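PDB 1WU4: reducing end xylose-releasing exo-oligoxylanase from Bacillus halodurans, which hydrolyses xylooligosaccharides of three or more units, releasing xylose from the reducing end with inversion of anomeric configuration. Local coordinates for residues Asn16-Phe21 and Phe367-Leu372; Glu130-Leu135 and Pro201-Leu206. The protein carries 1 engineered substitution. All blocks are in the same frame, centred on the assembly; numbering follows the deposited sequence.

Contact 1. Residues Asn16-Phe21 and Phe367-Leu372; sequences NLFKEF and FAMLAL
Asn16 brings its amide oxygen OD1 to 3.5 Å from Leu372 O, but both are acceptors and no bond joins them. Asn16 holds the N-cap position of helix 17-20, its OD1 accepting a capping bond from Lys19 N at 3.1 Å from above the carbonyl plane. Leu17 follows, pointing toward helix 358-372 and laying its CD2 methyl 3.8 Å from Leu372 CD2; it also touches Ser331 and Val335.

Phe18 meets helix 358-372 through both backbone and ring. Its backbone N gives a nearly straight hydrogen bond to Leu372 O (3.1 Å, 164° at the hydrogen), the donor somewhat tilted from the carbonyl plane. Its ring then folds back over the same residue, with Leu372 CB over one face in a CH-pi contact, 3.7 Å from the Phe18 centroid. Met369 reaches the far end of the ring although its CB starts away from it: CG is anti to the backbone N (chi1 -157°) and the bent thioether swings SD to 3.7 Å from Phe18 CZ, an oblique Met-aromatic contact. Trp348 meets the ring edge-to-face, and Ile28 of helix 25-40 also touches it. Replacing Phe18 with alanine would probably leave Leu372 CB and the Met369 sulfur without their aromatic partner and open a gap toward Trp348. The carbonyl of Leu372 thus takes a hydrogen bond from Phe18 N near the start of helix 17-20, joining the N-terminal region to helix 358-372 of the (alpha/alpha)6 barrel.

Contact 2. Residues Glu130-Leu135 and Pro201-Leu206; sequences EEYFAL and PHFYEL
Tyr204 OH sits between two partners: it donates to Glu131 OE1 at 2.7 Å and accepts from the backbone N of Leu200. This buried link joins helices 127-144 and 201-210 of the (alpha/alpha)6 barrel, whose short segments cross at 44° with axes 10.6 Å apart. OE1 accepts the hydrogen bond on its syn lone pair, and the carboxylate lies nearly coplanar with the phenol, at the edge of the ring. Glu131 gets there with CG wedged between its backbone N and carbonyl carbon (chi1 60°), the chain running out extended from that point.

Phe203 packs its ring against helix 127-144. One edge of its ring is driven at the face of Tyr132 in a T-shaped pair, centroids 4.9 Å apart and planes at 62°, with Phe203 CE2 over the centre of the tyrosine ring. A neighbouring part of its rim faces backbone: Glu131 O lies in the plane of the ring, 3.8 Å from Phe203 CD2. The Tyr132 side chain is about 7 Å from that of Glu70, the probable proton donor, which places Tyr132 close to the probable active site.

Leu135 splits its two methyls between two residues. CD2 sits squarely over the face of Phe203, 3.4 Å from the ring centroid, a tight CH-pi contact, while CD1 meets Leu206 CD1 at 3.9 Å.

Overall arrangement
Contact 2 is nested inside the long loop closed by contact 1: in chain order come 16-21, 130-135, 201-206 and 367-372. Their centres lie 21 Å apart, contact 2 about 9 Å from the centre of the chain and contact 1 about 17 Å. They share no helix, yet they touch, since Phe367 CZ packs 4.0 Å from Tyr132 CE1, and Tyr74 of helix 69-81 meets both of those rings edge-to-face. Contact 1 joins a segment near the N-terminus to one near the C-terminus, farther from the centre of the chain, whereas contact 2 joins two helices deeper in the (alpha/alpha)6 barrel, nearer the probable catalytic residues Glu70 and Asp263.

Contact 1. Residues Asn16-Phe21 and Phe367-Leu372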
ATOM      1  N   ASN A  16      17.574   2.047   9.044  1.00 12.24           N
ATOM      2  CA  ASN A  16      18.111   1.579   7.774  1.00 11.44           C
ATOM      3  C   ASN A  16      18.453   0.132   8.104  1.00 11.54           C
ATOM      4  O   ASN A  16      19.572  -0.175   8.531  1.00 13.01           O
ATOM      5  CB  ASN A  16      19.384   2.342   7.402  1.00 11.69           C
ATOM      6  CG  ASN A  16      19.918   1.950   6.038  1.00 12.24           C
ATOM      7  OD1 ASN A  16      19.646   0.854   5.543  1.00 12.01           O
ATOM      8  ND2 ASN A  16      20.695   2.837   5.428  1.00 14.39           N
ATOM      9  N   LEU A  17      17.482  -0.755   7.931  1.00 11.51           N
ATOM     10  CA  LEU A  17      17.690  -2.153   8.263  1.00 11.80           C
ATOM     11  C   LEU A  17      18.752  -2.808   7.394  1.00 10.72           C
ATOM     12  O   LEU A  17      19.474  -3.682   7.862  1.00 12.51           O
ATOM     13  CB  LEU A  17      16.367  -2.923   8.188  1.00 12.67           C
ATOM     14  CG  LEU A  17      16.360  -4.304   8.856  1.00 10.80           C
ATOM     15  CD1 LEU A  17      16.913  -4.218  10.278  1.00 14.97           C
ATOM     16  CD2 LEU A  17      14.938  -4.847   8.866  1.00 12.20           C
ATOM     17  N   PHE A  18      18.856  -2.400   6.131  1.00 10.07           N
ATOM     18  CA  PHE A  18      19.889  -2.970   5.270  1.00  9.98           C
ATOM     19  C   PHE A  18      21.251  -2.720   5.922  1.00 12.18           C
ATOM     20  O   PHE A  18      22.088  -3.621   6.014  1.00 11.89           O
ATOM     21  CB  PHE A  18      19.908  -2.303   3.885  1.00  9.63           C
ATOM     22  CG  PHE A  18      18.806  -2.742   2.960  1.00  9.98           C
ATOM     23  CD1 PHE A  18      18.573  -4.089   2.703  1.00  9.88           C
ATOM     24  CD2 PHE A  18      18.050  -1.792   2.281  1.00 10.37           C
ATOM     25  CE1 PHE A  18      17.602  -4.483   1.777  1.00 10.15           C
ATOM     26  CE2 PHE A  18      17.082  -2.172   1.355  1.00 11.05           C
ATOM     27  CZ  PHE A  18      16.857  -3.517   1.100  1.00 10.44           C
ATOM     28  N   LYS A  19      21.469  -1.485   6.360  1.00 11.92           N
ATOM     29  CA  LYS A  19      22.735  -1.107   6.979  1.00 11.94           C
ATOM     30  C   LYS A  19      22.979  -1.867   8.276  1.00 13.77           C
ATOM     31  O   LYS A  19      24.089  -2.341   8.528  1.00 14.27           O
ATOM     32  CB  LYS A  19      22.755   0.400   7.243  1.00 12.14           C
ATOM     33  CG  LYS A  19      24.056   0.920   7.836  1.00 16.27           C
ATOM     34  CD  LYS A  19      24.016   2.433   7.981  1.00 21.68           C
ATOM     35  CE  LYS A  19      25.284   2.963   8.629  1.00 26.79           C
ATOM     36  NZ  LYS A  19      25.453   2.439  10.012  1.00 31.76           N
ATOM     37  N   GLU A  20      21.943  -1.987   9.097  1.00 13.14           N
ATOM     38  CA  GLU A  20      22.075  -2.694  10.361  1.00 13.70           C
ATOM     39  C   GLU A  20      22.381  -4.172  10.135  1.00 16.06           C
ATOM     40  O   GLU A  20      22.975  -4.827  10.996  1.00 18.39           O
ATOM     41  CB  GLU A  20      20.802  -2.520  11.197  1.00 16.09           C
ATOM     42  CG  GLU A  20      20.616  -1.089  11.691  1.00 20.53           C
ATOM     43  CD  GLU A  20      19.434  -0.919  12.629  1.00 22.85           C
ATOM     44  OE1 GLU A  20      19.238   0.210  13.129  1.00 25.35           O
ATOM     45  OE2 GLU A  20      18.704  -1.906  12.869  1.00 22.48           O
ATOM     46  N   PHE A  21      21.995  -4.690   8.972  1.00 12.25           N
ATOM     47  CA  PHE A  21      22.247  -6.087   8.640  1.00 13.12           C
ATOM     48  C   PHE A  21      23.540  -6.313   7.852  1.00 13.58           C
ATOM     49  O   PHE A  21      23.748  -7.388   7.288  1.00 18.16           O
ATOM     50  CB  PHE A  21      21.055  -6.690   7.882  1.00 14.97           C
ATOM     51  CG  PHE A  21      19.888  -7.056   8.767  1.00 13.65           C
ATOM     52  CD1 PHE A  21      20.023  -7.093  10.155  1.00 15.13           C
ATOM     53  CD2 PHE A  21      18.657  -7.396   8.211  1.00 13.98           C
ATOM     54  CE1 PHE A  21      18.953  -7.462  10.970  1.00 15.69           C
ATOM     55  CE2 PHE A  21      17.582  -7.767   9.017  1.00 12.90           C
ATOM     56  CZ  PHE A  21      17.731  -7.800  10.398  1.00 15.18           C
ATOM     57  N   PHE A 367       8.670  -0.218  -2.701  1.00  8.79           N
ATOM     58  CA  PHE A 367       8.255   0.170  -1.357  1.00  9.22           C
ATOM     59  C   PHE A 367       9.177  -0.471  -0.317  1.00  9.03           C
ATOM     60  O   PHE A 367       9.595   0.182   0.637  1.00  9.03           O
ATOM     61  CB  PHE A 367       6.804  -0.238  -1.078  1.00  9.22           C
ATOM     62  CG  PHE A 367       5.779   0.693  -1.670  1.00 11.05           C
ATOM     63  CD1 PHE A 367       5.938   2.075  -1.598  1.00 11.05           C
ATOM     64  CD2 PHE A 367       4.631   0.184  -2.262  1.00 13.35           C
ATOM     65  CE1 PHE A 367       4.965   2.937  -2.107  1.00 11.46           C
ATOM     66  CE2 PHE A 367       3.651   1.034  -2.772  1.00 13.61           C
ATOM     67  CZ  PHE A 367       3.819   2.413  -2.693  1.00 11.63           C
ATOM     68  N   ALA A 368       9.500  -1.745  -0.516  1.00  8.57           N
ATOM     69  CA  ALA A 368      10.381  -2.453   0.410  1.00  7.70           C
ATOM     70  C   ALA A 368      11.796  -1.874   0.382  1.00  8.98           C
ATOM     71  O   ALA A 368      12.459  -1.791   1.417  1.00  8.74           O
ATOM     72  CB  ALA A 368      10.407  -3.932   0.070  1.00  8.78           C
ATOM     73  N   MET A 369      12.257  -1.469  -0.799  1.00  8.51           N
ATOM     74  CA  MET A 369      13.592  -0.891  -0.921  1.00  8.56           C
ATOM     75  C   MET A 369      13.635   0.432  -0.162  1.00  9.22           C
ATOM     76  O   MET A 369      14.619   0.743   0.509  1.00 10.25           O
ATOM     77  CB  MET A 369      13.942  -0.652  -2.392  1.00 11.34           C
ATOM     78  CG  MET A 369      15.438  -0.598  -2.663  1.00 24.05           C
ATOM     79  SD  MET A 369      16.260  -2.175  -2.295  1.00 14.00           S
ATOM     80  CE  MET A 369      16.269  -2.937  -3.895  1.00 26.32           C
ATOM     81  N   LEU A 370      12.565   1.212  -0.263  1.00  8.24           N
ATOM     82  CA  LEU A 370      12.505   2.488   0.436  1.00  7.72           C
ATOM     83  C   LEU A 370      12.423   2.271   1.947  1.00  8.55           C
ATOM     84  O   LEU A 370      13.178   2.874   2.706  1.00 10.21           O
ATOM     85  CB  LEU A 370      11.294   3.303  -0.029  1.00 10.70           C
ATOM     86  CG  LEU A 370      11.330   3.835  -1.466  1.00 10.44           C
ATOM     87  CD1 LEU A 370       9.994   4.471  -1.808  1.00 12.55           C
ATOM     88  CD2 LEU A 370      12.461   4.848  -1.617  1.00 13.24           C
ATOM     89  N   ALA A 371      11.515   1.403   2.383  1.00  8.92           N
ATOM     90  CA  ALA A 371      11.344   1.153   3.811  1.00  8.03           C
ATOM     91  C   ALA A 371      12.563   0.531   4.489  1.00  9.06           C
ATOM     92  O   ALA A 371      12.970   0.965   5.570  1.00 10.14           O
ATOM     93  CB  ALA A 371      10.112   0.278   4.044  1.00 10.25           C
ATOM     94  N   LEU A 372      13.149  -0.482   3.863  1.00  8.57           N
ATOM     95  CA  LEU A 372      14.301  -1.146   4.460  1.00  8.67           C
ATOM     96  C   LEU A 372      15.568  -0.298   4.488  1.00  9.35           C
ATOM     97  O   LEU A 372      16.499  -0.604   5.228  1.00 11.60           O
ATOM     98  CB  LEU A 372      14.567  -2.472   3.748  1.00  9.93           C
ATOM     99  CG  LEU A 372      13.502  -3.544   4.006  1.00  7.96           C
ATOM    100  CD1 LEU A 372      13.666  -4.682   3.017  1.00 10.98           C
ATOM    101  CD2 LEU A 372      13.609  -4.054   5.440  1.00  8.87           C
TER

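Contact 2. Residues Glu130-Leu135 and Pro201-Leu206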
ATOM      1  N   GLU A 130      -7.792   5.159  -2.767  1.00  8.33           N
ATOM      2  CA  GLU A 130      -8.167   6.395  -2.089  1.00  8.23           C
ATOM      3  C   GLU A 130      -7.301   6.710  -0.869  1.00  7.76           C
ATOM      4  O   GLU A 130      -6.865   7.845  -0.694  1.00  7.57           O
ATOM      5  CB  GLU A 130      -9.642   6.351  -1.662  1.00  9.83           C
ATOM      6  CG  GLU A 130     -10.629   6.951  -2.669  1.00 10.55           C
ATOM      7  CD  GLU A 130     -10.852   6.092  -3.902  1.00 11.84           C
ATOM      8  OE1 GLU A 130     -11.644   6.514  -4.773  1.00 13.62           O
ATOM      9  OE2 GLU A 130     -10.248   5.004  -4.004  1.00 11.44           O
ATOM     10  N   GLU A 131      -7.046   5.723  -0.016  1.00  8.94           N
ATOM     11  CA  GLU A 131      -6.249   6.010   1.168  1.00  8.94           C
ATOM     12  C   GLU A 131      -4.803   6.375   0.841  1.00  8.92           C
ATOM     13  O   GLU A 131      -4.209   7.207   1.525  1.00  8.68           O
ATOM     14  CB  GLU A 131      -6.322   4.856   2.177  1.00  9.09           C
ATOM     15  CG  GLU A 131      -5.835   3.513   1.683  1.00  9.78           C
ATOM     16  CD  GLU A 131      -6.110   2.398   2.679  1.00  8.83           C
ATOM     17  OE1 GLU A 131      -6.351   2.696   3.868  1.00 10.43           O
ATOM     18  OE2 GLU A 131      -6.075   1.218   2.273  1.00  9.87           O
ATOM     19  N   TYR A 132      -4.234   5.775  -0.203  1.00  8.25           N
ATOM     20  CA  TYR A 132      -2.872   6.131  -0.595  1.00  7.53           C
ATOM     21  C   TYR A 132      -2.886   7.525  -1.234  1.00  8.31           C
ATOM     22  O   TYR A 132      -1.970   8.313  -1.009  1.00  8.64           O
ATOM     23  CB  TYR A 132      -2.285   5.105  -1.572  1.00  8.05           C
ATOM     24  CG  TYR A 132      -1.404   4.061  -0.913  1.00  7.51           C
ATOM     25  CD1 TYR A 132      -0.023   4.239  -0.828  1.00  8.17           C
ATOM     26  CD2 TYR A 132      -1.952   2.900  -0.366  1.00  8.91           C
ATOM     27  CE1 TYR A 132       0.792   3.280  -0.216  1.00  9.55           C
ATOM     28  CE2 TYR A 132      -1.150   1.942   0.248  1.00  8.06           C
ATOM     29  CZ  TYR A 132       0.219   2.139   0.317  1.00  8.82           C
ATOM     30  OH  TYR A 132       1.016   1.194   0.924  1.00 10.77           O
ATOM     31  N   PHE A 133      -3.920   7.836  -2.021  1.00  7.73           N
ATOM     32  CA  PHE A 133      -4.011   9.168  -2.629  1.00  9.56           C
ATOM     33  C   PHE A 133      -3.993  10.220  -1.521  1.00  7.90           C
ATOM     34  O   PHE A 133      -3.237  11.189  -1.574  1.00  8.72           O
ATOM     35  CB  PHE A 133      -5.319   9.356  -3.420  1.00  8.37           C
ATOM     36  CG  PHE A 133      -5.339   8.698  -4.777  1.00  9.44           C
ATOM     37  CD1 PHE A 133      -4.264   8.816  -5.651  1.00  8.84           C
ATOM     38  CD2 PHE A 133      -6.467   8.001  -5.195  1.00  9.86           C
ATOM     39  CE1 PHE A 133      -4.316   8.247  -6.927  1.00  9.28           C
ATOM     40  CE2 PHE A 133      -6.529   7.431  -6.466  1.00  9.23           C
ATOM     41  CZ  PHE A 133      -5.452   7.554  -7.332  1.00  8.47           C
ATOM     42  N   ALA A 134      -4.841  10.020  -0.516  1.00  8.04           N
ATOM     43  CA  ALA A 134      -4.947  10.965   0.586  1.00  8.57           C
ATOM     44  C   ALA A 134      -3.633  11.205   1.315  1.00  7.52           C
ATOM     45  O   ALA A 134      -3.237  12.353   1.509  1.00  8.15           O
ATOM     46  CB  ALA A 134      -6.018  10.504   1.568  1.00 10.47           C
ATOM     47  N   LEU A 135      -2.941  10.141   1.719  1.00  8.09           N
ATOM     48  CA  LEU A 135      -1.689  10.364   2.430  1.00  8.31           C
ATOM     49  C   LEU A 135      -0.619  10.963   1.523  1.00  8.21           C
ATOM     50  O   LEU A 135       0.133  11.839   1.951  1.00  8.82           O
ATOM     51  CB  LEU A 135      -1.168   9.074   3.080  1.00  9.02           C
ATOM     52  CG  LEU A 135      -0.012   9.334   4.063  1.00  8.80           C
ATOM     53  CD1 LEU A 135      -0.473  10.278   5.169  1.00 10.60           C
ATOM     54  CD2 LEU A 135       0.473   8.027   4.664  1.00 11.13           C
ATOM     55  N   PRO A 201      -3.306   1.146   9.596  1.00  8.24           N
ATOM     56  CA  PRO A 201      -3.458   1.915  10.832  1.00  8.88           C
ATOM     57  C   PRO A 201      -2.496   3.087  10.937  1.00  8.04           C
ATOM     58  O   PRO A 201      -2.844   4.133  11.493  1.00  9.49           O
ATOM     59  CB  PRO A 201      -3.252   0.866  11.929  1.00  9.99           C
ATOM     60  CG  PRO A 201      -2.396  -0.172  11.272  1.00 10.27           C
ATOM     61  CD  PRO A 201      -2.967  -0.259   9.879  1.00 10.16           C
ATOM     62  N   HIS A 202      -1.291   2.913  10.400  1.00  9.16           N
ATOM     63  CA  HIS A 202      -0.294   3.973  10.431  1.00  8.86           C
ATOM     64  C   HIS A 202      -0.722   5.168   9.578  1.00 10.99           C
ATOM     65  O   HIS A 202      -0.380   6.308   9.888  1.00 10.83           O
ATOM     66  CB  HIS A 202       1.085   3.435  10.005  1.00  9.24           C
ATOM     67  CG  HIS A 202       1.062   2.578   8.778  1.00 10.11           C
ATOM     68  ND1 HIS A 202       0.236   1.483   8.647  1.00 10.55           N
ATOM     69  CD2 HIS A 202       1.793   2.636   7.638  1.00  8.79           C
ATOM     70  CE1 HIS A 202       0.459   0.902   7.481  1.00 10.73           C
ATOM     71  NE2 HIS A 202       1.400   1.580   6.850  1.00 10.25           N
ATOM     72  N   PHE A 203      -1.476   4.913   8.512  1.00  9.41           N
ATOM     73  CA  PHE A 203      -1.980   5.996   7.670  1.00 10.08           C
ATOM     74  C   PHE A 203      -3.083   6.723   8.441  1.00  8.74           C
ATOM     75  O   PHE A 203      -3.134   7.954   8.467  1.00  8.85           O
ATOM     76  CB  PHE A 203      -2.576   5.446   6.367  1.00  9.90           C
ATOM     77  CG  PHE A 203      -1.565   5.161   5.284  1.00  9.10           C
ATOM     78  CD1 PHE A 203      -0.341   4.562   5.576  1.00 10.30           C
ATOM     79  CD2 PHE A 203      -1.862   5.456   3.956  1.00  9.11           C
ATOM     80  CE1 PHE A 203       0.572   4.259   4.560  1.00  8.93           C
ATOM     81  CE2 PHE A 203      -0.959   5.157   2.935  1.00  9.47           C
ATOM     82  CZ  PHE A 203       0.259   4.559   3.235  1.00  9.18           C
ATOM     83  N   TYR A 204      -3.963   5.957   9.082  1.00  8.89           N
ATOM     84  CA  TYR A 204      -5.074   6.549   9.823  1.00  7.72           C
ATOM     85  C   TYR A 204      -4.598   7.395  11.002  1.00  9.55           C
ATOM     86  O   TYR A 204      -5.238   8.384  11.352  1.00  9.63           O
ATOM     87  CB  TYR A 204      -6.049   5.459  10.293  1.00  9.79           C
ATOM     88  CG  TYR A 204      -6.404   4.447   9.220  1.00  7.53           C
ATOM     89  CD1 TYR A 204      -6.339   4.778   7.861  1.00  7.13           C
ATOM     90  CD2 TYR A 204      -6.737   3.138   9.558  1.00  8.37           C
ATOM     91  CE1 TYR A 204      -6.578   3.826   6.874  1.00  9.65           C
ATOM     92  CE2 TYR A 204      -6.983   2.179   8.578  1.00  8.00           C
ATOM     93  CZ  TYR A 204      -6.893   2.529   7.237  1.00  7.33           C
ATOM     94  OH  TYR A 204      -7.058   1.565   6.270  1.00  9.25           O
ATOM     95  N   GLU A 205      -3.482   7.011  11.613  1.00  9.83           N
ATOM     96  CA  GLU A 205      -2.932   7.786  12.724  1.00  9.71           C
ATOM     97  C   GLU A 205      -2.628   9.191  12.213  1.00 10.94           C
ATOM     98  O   GLU A 205      -2.883  10.189  12.887  1.00  9.88           O
ATOM     99  CB  GLU A 205      -1.637   7.145  13.231  1.00 14.94           C
ATOM    100  CG  GLU A 205      -1.816   5.768  13.832  1.00 19.23           C
ATOM    101  CD  GLU A 205      -2.230   5.815  15.287  1.00 26.99           C
ATOM    102  OE1 GLU A 205      -3.096   6.644  15.641  1.00 26.83           O
ATOM    103  OE2 GLU A 205      -1.691   5.010  16.073  1.00 26.32           O
ATOM    104  N   LEU A 206      -2.071   9.266  11.011  1.00  9.44           N
ATOM    105  CA  LEU A 206      -1.743  10.557  10.429  1.00  9.13           C
ATOM    106  C   LEU A 206      -3.015  11.293  10.013  1.00  8.65           C
ATOM    107  O   LEU A 206      -3.101  12.512  10.152  1.00  8.91           O
ATOM    108  CB  LEU A 206      -0.783  10.372   9.251  1.00  9.50           C
ATOM    109  CG  LEU A 206       0.566   9.780   9.682  1.00  9.57           C
ATOM    110  CD1 LEU A 206       1.411   9.460   8.461  1.00 10.78           C
ATOM    111  CD2 LEU A 206       1.293  10.756  10.602  1.00 10.24           C
TER